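Local coordinates for cellulose binding protein (Clavibacter michiganensis, PDB 4JJO), which binds plant cell-wall polysaccharide as the expansin module of a longer protein that is probably an endo-cellulase, and is linked to cell-wall loosening, at residues T8-N16 and V28-A36. Sequence-based numbering, arbitrary orientation.
Sequences THYSLGQGN and VPADRMYVA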
ATOM      1  N   THR A   8      11.771 -15.189  -6.178  1.00 16.89           N
ATOM      2  CA  THR A   8      13.072 -14.726  -6.636  1.00 17.77           C
ATOM      3  C   THR A   8      13.314 -13.411  -5.906  1.00 18.02           C
ATOM      4  O   THR A   8      12.525 -13.038  -5.037  1.00 16.60           O
ATOM      5  CB  THR A   8      13.101 -14.513  -8.162  1.00 19.89           C
ATOM      6  OG1 THR A   8      11.956 -13.754  -8.565  1.00 21.20           O
ATOM      7  CG2 THR A   8      13.100 -15.854  -8.893  1.00 20.44           C
ATOM      8  N   HIS A   9      14.391 -12.705  -6.231  1.00 18.47           N
ATOM      9  CA  HIS A   9      14.654 -11.437  -5.557  1.00 18.55           C
ATOM     10  C   HIS A   9      15.010 -10.301  -6.507  1.00 19.45           C
ATOM     11  O   HIS A   9      15.507 -10.527  -7.609  1.00 20.33           O
ATOM     12  CB  HIS A   9      15.755 -11.601  -4.508  1.00 19.39           C
ATOM     13  CG  HIS A   9      17.035 -12.154  -5.049  1.00 22.10           C
ATOM     14  ND1 HIS A   9      17.968 -11.373  -5.702  1.00 24.56           N
ATOM     15  CD2 HIS A   9      17.548 -13.405  -5.021  1.00 22.99           C
ATOM     16  CE1 HIS A   9      18.994 -12.123  -6.055  1.00 25.46           C
ATOM     17  NE2 HIS A   9      18.767 -13.361  -5.654  1.00 24.83           N
ATOM     18  N   TYR A  10      14.740  -9.079  -6.055  1.00 19.48           N
ATOM     19  CA  TYR A  10      15.096  -7.873  -6.788  1.00 20.51           C
ATOM     20  C   TYR A  10      15.323  -6.752  -5.783  1.00 21.38           C
ATOM     21  O   TYR A  10      15.213  -6.965  -4.572  1.00 20.60           O
ATOM     22  CB  TYR A  10      13.991  -7.492  -7.776  1.00 21.65           C
ATOM     23  CG  TYR A  10      12.895  -6.636  -7.185  1.00 21.75           C
ATOM     24  CD1 TYR A  10      12.662  -5.353  -7.660  1.00 23.54           C
ATOM     25  CD2 TYR A  10      12.095  -7.109  -6.156  1.00 21.15           C
ATOM     26  CE1 TYR A  10      11.661  -4.567  -7.130  1.00 24.88           C
ATOM     27  CE2 TYR A  10      11.095  -6.329  -5.617  1.00 21.40           C
ATOM     28  CZ  TYR A  10      10.882  -5.060  -6.108  1.00 23.50           C
ATOM     29  OH  TYR A  10       9.884  -4.275  -5.581  1.00 25.28           O
ATOM     30  N   SER A  11      15.649  -5.561  -6.271  1.00 21.71           N
ATOM     31  CA  SER A  11      15.888  -4.434  -5.379  1.00 22.82           C
ATOM     32  C   SER A  11      15.383  -3.118  -5.952  1.00 23.34           C
ATOM     33  O   SER A  11      15.587  -2.820  -7.128  1.00 24.60           O
ATOM     34  CB  SER A  11      17.381  -4.307  -5.073  1.00 24.91           C
ATOM     35  OG  SER A  11      17.590  -3.480  -3.942  1.00 25.93           O
ATOM     36  N   LEU A  12      14.719  -2.337  -5.105  1.00 23.10           N
ATOM     37  CA  LEU A  12      14.377  -0.960  -5.429  1.00 23.80           C
ATOM     38  C   LEU A  12      15.532  -0.043  -5.041  1.00 26.03           C
ATOM     39  O   LEU A  12      15.501   1.161  -5.302  1.00 26.42           O
ATOM     40  CB  LEU A  12      13.112  -0.538  -4.681  1.00 22.99           C
ATOM     41  CG  LEU A  12      11.817  -1.209  -5.136  1.00 23.10           C
ATOM     42  CD1 LEU A  12      10.663  -0.787  -4.243  1.00 22.43           C
ATOM     43  CD2 LEU A  12      11.531  -0.867  -6.587  1.00 23.37           C
ATOM     44  N   GLY A  13      16.550  -0.628  -4.416  1.00 26.86           N
ATOM     45  CA  GLY A  13      17.696   0.118  -3.935  1.00 28.77           C
ATOM     46  C   GLY A  13      17.322   1.128  -2.871  1.00 29.47           C
ATOM     47  O   GLY A  13      16.415   0.901  -2.068  1.00 28.39           O
ATOM     48  N   GLN A  14      18.037   2.248  -2.868  1.00 31.72           N
ATOM     49  CA  GLN A  14      17.813   3.314  -1.906  1.00 32.60           C
ATOM     50  C   GLN A  14      16.425   3.913  -2.069  1.00 31.55           C
ATOM     51  O   GLN A  14      15.780   4.283  -1.089  1.00 31.64           O
ATOM     52  CB  GLN A  14      18.864   4.408  -2.098  1.00 34.18           C
ATOM     53  CG  GLN A  14      18.784   5.527  -1.088  1.00 35.10           C
ATOM     54  CD  GLN A  14      19.937   6.501  -1.197  1.00 37.37           C
ATOM     55  OE1 GLN A  14      20.336   7.111  -0.208  1.00 39.54           O
ATOM     56  NE2 GLN A  14      20.469   6.665  -2.404  1.00 37.45           N
ATOM     57  N   GLY A  15      15.970   4.015  -3.312  1.00 30.93           N
ATOM     58  CA  GLY A  15      14.692   4.636  -3.601  1.00 30.18           C
ATOM     59  C   GLY A  15      14.764   6.143  -3.465  1.00 31.65           C
ATOM     60  O   GLY A  15      15.799   6.699  -3.093  1.00 33.54           O
ATOM     61  N   ASN A  16      13.653   6.803  -3.766  1.00 30.52           N
ATOM     62  CA  ASN A  16      13.577   8.255  -3.718  1.00 31.01           C
ATOM     63  C   ASN A  16      12.536   8.706  -2.698  1.00 28.68           C
ATOM     64  O   ASN A  16      11.947   7.884  -1.997  1.00 26.80           O
ATOM     65  CB  ASN A  16      13.235   8.803  -5.103  1.00 31.78           C
ATOM     66  CG  ASN A  16      11.988   8.169  -5.685  1.00 30.82           C
ATOM     67  OD1 ASN A  16      10.876   8.644  -5.463  1.00 29.74           O
ATOM     68  ND2 ASN A  16      12.170   7.084  -6.431  1.00 30.94           N
ATOM     69  N   VAL A  28      11.031   3.493   0.493  1.00 25.30           N
ATOM     70  CA  VAL A  28      11.314   2.077   0.653  1.00 25.68           C
ATOM     71  C   VAL A  28      11.281   1.812   2.151  1.00 26.08           C
ATOM     72  O   VAL A  28      11.873   2.568   2.919  1.00 27.18           O
ATOM     73  CB  VAL A  28      12.702   1.714   0.098  1.00 27.93           C
ATOM     74  CG1 VAL A  28      13.072   0.293   0.478  1.00 28.22           C
ATOM     75  CG2 VAL A  28      12.741   1.891  -1.413  1.00 27.57           C
ATOM     76  N   PRO A  29      10.579   0.753   2.583  1.00 26.06           N
ATOM     77  CA  PRO A  29      10.500   0.533   4.032  1.00 27.07           C
ATOM     78  C   PRO A  29      11.879   0.422   4.671  1.00 27.64           C
ATOM     79  O   PRO A  29      12.804  -0.102   4.052  1.00 27.19           O
ATOM     80  CB  PRO A  29       9.728  -0.787   4.159  1.00 27.01           C
ATOM     81  CG  PRO A  29       9.739  -1.401   2.801  1.00 26.08           C
ATOM     82  CD  PRO A  29       9.854  -0.276   1.822  1.00 25.42           C
ATOM     83  N   ALA A  30      12.007   0.905   5.901  1.00 29.98           N
ATOM     84  CA  ALA A  30      13.304   0.981   6.562  1.00 31.51           C
ATOM     85  C   ALA A  30      13.888  -0.402   6.850  1.00 30.58           C
ATOM     86  O   ALA A  30      15.106  -0.573   6.864  1.00 31.39           O
ATOM     87  CB  ALA A  30      13.200   1.798   7.840  1.00 33.82           C
ATOM     88  N   ASP A  31      13.025  -1.389   7.072  1.00 29.51           N
ATOM     89  CA  ASP A  31      13.489  -2.753   7.302  1.00 29.85           C
ATOM     90  C   ASP A  31      13.806  -3.464   5.987  1.00 27.11           C
ATOM     91  O   ASP A  31      14.284  -4.598   5.989  1.00 26.93           O
ATOM     92  CB  ASP A  31      12.459  -3.561   8.097  1.00 31.09           C
ATOM     93  CG  ASP A  31      11.136  -3.711   7.364  1.00 30.33           C
ATOM     94  OD1 ASP A  31      11.060  -3.334   6.176  1.00 29.03           O
ATOM     95  OD2 ASP A  31      10.169  -4.214   7.976  1.00 30.91           O
ATOM     96  N   ARG A  32      13.523  -2.800   4.871  1.00 25.24           N
ATOM     97  CA  ARG A  32      13.828  -3.342   3.550  1.00 24.25           C
ATOM     98  C   ARG A  32      13.056  -4.625   3.269  1.00 22.60           C
ATOM     99  O   ARG A  32      13.470  -5.439   2.444  1.00 19.92           O
ATOM    100  CB  ARG A  32      15.329  -3.598   3.403  1.00 26.51           C
ATOM    101  CG  ARG A  32      16.166  -2.339   3.469  1.00 29.07           C
ATOM    102  CD  ARG A  32      15.573  -1.296   2.552  1.00 29.22           C
ATOM    103  NE  ARG A  32      16.441  -0.139   2.357  1.00 31.96           N
ATOM    104  CZ  ARG A  32      16.072   1.124   2.557  1.00 32.70           C
ATOM    105  NH1 ARG A  32      14.847   1.420   2.967  1.00 32.34           N
ATOM    106  NH2 ARG A  32      16.935   2.106   2.349  1.00 34.56           N
ATOM    107  N   MET A  33      11.930  -4.794   3.951  1.00 22.62           N
ATOM    108  CA  MET A  33      11.098  -5.976   3.768  1.00 21.68           C
ATOM    109  C   MET A  33       9.892  -5.617   2.913  1.00 19.97           C
ATOM    110  O   MET A  33       8.887  -5.105   3.410  1.00 19.79           O
ATOM    111  CB  MET A  33      10.649  -6.530   5.118  1.00 22.49           C
ATOM    112  CG  MET A  33      11.796  -6.991   6.007  1.00 24.26           C
ATOM    113  SD  MET A  33      12.745  -8.347   5.287  1.00 26.10           S
ATOM    114  CE  MET A  33      14.069  -8.511   6.478  1.00 42.91           C
ATOM    115  N   TYR A  34      10.010  -5.879   1.618  1.00 18.85           N
ATOM    116  CA  TYR A  34       8.951  -5.557   0.673  1.00 17.58           C
ATOM    117  C   TYR A  34       8.915  -6.592  -0.437  1.00 16.24           C
ATOM    118  O   TYR A  34       9.776  -7.469  -0.502  1.00 16.55           O
ATOM    119  CB  TYR A  34       9.155  -4.158   0.089  1.00 17.09           C
ATOM    120  CG  TYR A  34      10.492  -3.949  -0.586  1.00 17.74           C
ATOM    121  CD1 TYR A  34      10.658  -4.217  -1.936  1.00 17.50           C
ATOM    122  CD2 TYR A  34      11.582  -3.466   0.125  1.00 18.90           C
ATOM    123  CE1 TYR A  34      11.877  -4.021  -2.557  1.00 18.40           C
ATOM    124  CE2 TYR A  34      12.801  -3.265  -0.486  1.00 19.83           C
ATOM    125  CZ  TYR A  34      12.943  -3.541  -1.826  1.00 19.31           C
ATOM    126  OH  TYR A  34      14.160  -3.343  -2.437  1.00 20.41           O
ATOM    127  N   VAL A  35       7.924  -6.486  -1.313  1.00 15.05           N
ATOM    128  CA  VAL A  35       7.710  -7.501  -2.334  1.00 14.45           C
ATOM    129  C   VAL A  35       6.953  -6.939  -3.527  1.00 14.94           C
ATOM    130  O   VAL A  35       6.133  -6.030  -3.385  1.00 15.25           O
ATOM    131  CB  VAL A  35       6.916  -8.690  -1.756  1.00 14.37           C
ATOM    132  CG1 VAL A  35       5.536  -8.235  -1.305  1.00 13.78           C
ATOM    133  CG2 VAL A  35       6.812  -9.818  -2.769  1.00 14.83           C
ATOM    134  N   ALA A  36       7.251  -7.479  -4.705  1.00 14.63           N
ATOM    135  CA  ALA A  36       6.481  -7.203  -5.905  1.00 15.20           C
ATOM    136  C   ALA A  36       5.633  -8.428  -6.210  1.00 15.08           C
ATOM    137  O   ALA A  36       6.128  -9.555  -6.195  1.00 16.35           O
ATOM    138  CB  ALA A  36       7.398  -6.896  -7.066  1.00 15.95           C
TER
HETATM  139  O   HOH W   1      15.980  -1.813  -1.216  1.00 33.67           O
HETATM  140  O   HOH W   2      12.953   5.682  -0.499  1.00 27.55           O
HETATM  141  O   HOH W   3      15.961   4.313   1.409  1.00 38.60           O
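Tyr10 turns its ring face to the edge of Tyr34 in an offset edge-to-face pair, planes at 89° and centroids 5.8 Å apart, and its OH lies near the plane of the Tyr34 ring, 3.6 Å from Tyr34 CE1. Ala36 CB joins them, 4.0 Å from Tyr10 CE2. Ser11 holds OG anti to its own N (chi1 -164°), where it accepts from Gly13 N and closes an ST turn. Within that turn Leu12 N donates to Tyr34 OH in an almost straight hydrogen bond (2.9 Å, 172°), while the Leu12 side chain rests against the ring, CG 3.8 Å from Tyr34 CE1. A water joins Tyr34 OH to Gly13 O, so the buried tyrosine's hydroxyl has two partners. Beyond, Val28 CG2 packs against Leu12 CB and the backbone of Gly13 to Gly15, 4.0 Å from Gly15 CA. A further water links Gln14 O to Val28 N. Pro29 O accepts from Arg32 N in a type I turn and, on the opposite face of its plane, from Arg32 NH1 (2.8 Å). Within the expansin double-psi beta-barrel domain, strand 76-80 runs between strands 3-10 and 34-38, bonded to both; helix 81-87 touches Ser11 and Arg32, and Asp67 of strand 59-69 meets Leu12 and Ala36.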